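Local coordinates for protein putative invasin (Yersinia pseudotuberculosis IP 31758, PDB 5N40) that is a putative invasin, a bacterial adhesin with Ig-like domains and a C-type lectin-like domain, which probably helps the bacterium attach to host cells, at residues A[34-37]-A[41-44]. The protein carries 1 engineered substitution. Sequence-based numbering, arbitrary orientation.
Sequences TLRD and NPVT
Asp37 holds both the N-H and the C=O of Asn41: its carboxylate OD1 accepts Asn41 N at 2.8 Å, from above the carboxylate plane, while its own amide N gives a 3.0 Å bond to Asn41 O that lies in the carbonyl plane. A chi1 of 68°, with CG between the backbone N and the carbonyl carbon, brings OD1 to Asn41 N. Val43 N bonds Leu35 O at 3.1 Å from above the carbonyl plane; Arg36 folds its guanidinium back, through a bend at chi2 (-72°), and NH1 reaches the same oxygen from the opposite face at 2.9 Å. Pro42 CG sits 3.8 Å above the guanidinium plane, over its centre, and Thr34 CG2 lies over the opposite face. The two runs, bridged antiparallel at Arg36 and Pro42, form the legs of a tight hairpin-like loop that follows strand 28-34 at one end of the Ig-like (E-set) invasin domain. The Val43 side chain points toward 34-37: its CB packs 3.9 Å from Leu35 CD2, and CG2 lies against the Asp37 amide. Asp37 OD1 also accepts the backbone N of Asn39, so it takes two backbone N-H groups of the same loop, and a water donates to Pro42 O and, weakly, to Asp37 OD2. Beyond the loop, Ser65 O holds Arg36 NH1, and Tyr68 of strand 67-73 touches Leu35 and hydrogen-bonds Val43 O through its hydroxyl.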
ATOM      1  N   THR A  34     -18.902  24.313  40.099  1.00 14.91           N
ATOM      2  CA  THR A  34     -19.246  25.359  41.062  1.00 13.42           C
ATOM      3  C   THR A  34     -20.748  25.234  41.285  1.00 11.11           C
ATOM      4  O   THR A  34     -21.541  25.620  40.426  1.00 14.99           O
ATOM      5  CB  THR A  34     -18.845  26.732  40.543  1.00 16.59           C
ATOM      6  OG1 THR A  34     -17.436  26.723  40.266  1.00 15.46           O
ATOM      7  CG2 THR A  34     -19.170  27.833  41.578  1.00 17.90           C
ATOM      8  N   LEU A  35     -21.129  24.653  42.422  1.00 15.73           N
ATOM      9  CA  LEU A  35     -22.516  24.301  42.693  1.00 13.23           C
ATOM     10  C   LEU A  35     -23.187  25.437  43.454  1.00 15.61           C
ATOM     11  O   LEU A  35     -22.753  25.801  44.552  1.00 15.96           O
ATOM     12  CB  LEU A  35     -22.589  22.993  43.478  1.00 14.54           C
ATOM     13  CG  LEU A  35     -23.983  22.386  43.658  1.00 17.24           C
ATOM     14  CD1 LEU A  35     -24.628  22.072  42.317  1.00 15.47           C
ATOM     15  CD2 LEU A  35     -23.918  21.132  44.519  1.00 16.57           C
ATOM     16  N   ARG A  36     -24.238  26.000  42.867  1.00 17.40           N
ATOM     17  CA  ARG A  36     -24.875  27.201  43.393  1.00 15.16           C
ATOM     18  C   ARG A  36     -26.383  27.019  43.397  1.00 20.58           C
ATOM     19  O   ARG A  36     -26.938  26.312  42.549  1.00 17.25           O
ATOM     20  CB  ARG A  36     -24.500  28.436  42.565  1.00 18.70           C
ATOM     21  CG  ARG A  36     -23.011  28.772  42.594  1.00 22.03           C
ATOM     22  CD  ARG A  36     -22.613  29.348  43.957  1.00 21.81           C
ATOM     23  NE  ARG A  36     -21.197  29.708  44.066  1.00 24.86           N
ATOM     24  CZ  ARG A  36     -20.232  28.890  44.483  1.00 21.28           C
ATOM     25  NH1 ARG A  36     -20.501  27.630  44.816  1.00 17.35           N
ATOM     26  NH2 ARG A  36     -18.982  29.327  44.553  1.00 25.60           N
ATOM     27  N   ASP A  37     -27.039  27.647  44.372  1.00 20.80           N
ATOM     28  CA  ASP A  37     -28.489  27.615  44.429  1.00 24.97           C
ATOM     29  C   ASP A  37     -29.064  28.807  43.663  1.00 22.36           C
ATOM     30  O   ASP A  37     -28.343  29.572  43.019  1.00 21.24           O
ATOM     31  CB  ASP A  37     -28.979  27.550  45.883  1.00 21.98           C
ATOM     32  CG  ASP A  37     -28.712  28.832  46.685  1.00 25.15           C
ATOM     33  OD1 ASP A  37     -28.440  29.896  46.099  1.00 21.82           O
ATOM     34  OD2 ASP A  37     -28.782  28.763  47.933  1.00 23.63           O
ATOM     35  N   ASN A  41     -25.929  31.186  46.265  1.00 20.26           N
ATOM     36  CA  ASN A  41     -25.180  30.721  47.423  1.00 22.19           C
ATOM     37  C   ASN A  41     -24.494  29.393  47.097  1.00 18.39           C
ATOM     38  O   ASN A  41     -25.065  28.565  46.384  1.00 18.68           O
ATOM     39  CB  ASN A  41     -26.103  30.523  48.623  1.00 24.85           C
ATOM     40  CG  ASN A  41     -26.905  31.762  48.961  1.00 36.37           C
ATOM     41  OD1 ASN A  41     -28.138  31.748  48.922  1.00 38.31           O
ATOM     42  ND2 ASN A  41     -26.210  32.837  49.307  1.00 29.58           N
ATOM     43  N   PRO A  42     -23.289  29.155  47.618  1.00 20.42           N
ATOM     44  CA  PRO A  42     -22.661  27.838  47.437  1.00 20.39           C
ATOM     45  C   PRO A  42     -23.453  26.747  48.144  1.00 20.63           C
ATOM     46  O   PRO A  42     -24.019  26.968  49.215  1.00 21.62           O
ATOM     47  CB  PRO A  42     -21.268  28.013  48.064  1.00 22.84           C
ATOM     48  CG  PRO A  42     -21.054  29.488  48.162  1.00 29.51           C
ATOM     49  CD  PRO A  42     -22.412  30.083  48.355  1.00 27.88           C
ATOM     50  N   VAL A  43     -23.497  25.564  47.535  1.00 15.33           N
ATOM     51  CA  VAL A  43     -24.130  24.393  48.136  1.00 15.46           C
ATOM     52  C   VAL A  43     -23.019  23.427  48.522  1.00 18.48           C
ATOM     53  O   VAL A  43     -22.345  22.856  47.655  1.00 19.80           O
ATOM     54  CB  VAL A  43     -25.138  23.734  47.186  1.00 18.18           C
ATOM     55  CG1 VAL A  43     -25.839  22.576  47.873  1.00 20.67           C
ATOM     56  CG2 VAL A  43     -26.148  24.764  46.693  1.00 23.48           C
ATOM     57  N   THR A  44     -22.835  23.230  49.820  1.00 21.80           N
ATOM     58  CA  THR A  44     -21.723  22.449  50.344  1.00 17.58           C
ATOM     59  C   THR A  44     -22.177  21.053  50.764  1.00 18.58           C
ATOM     60  O   THR A  44     -23.367  20.783  50.942  1.00 20.91           O
ATOM     61  CB  THR A  44     -21.078  23.182  51.528  1.00 20.88           C
ATOM     62  OG1 THR A  44     -22.029  23.332  52.589  1.00 19.73           O
ATOM     63  CG2 THR A  44     -20.593  24.565  51.099  1.00 20.46           C
TER
HETATM   64  O   HOH W   1     -26.943  26.588  49.850  1.00 37.43           O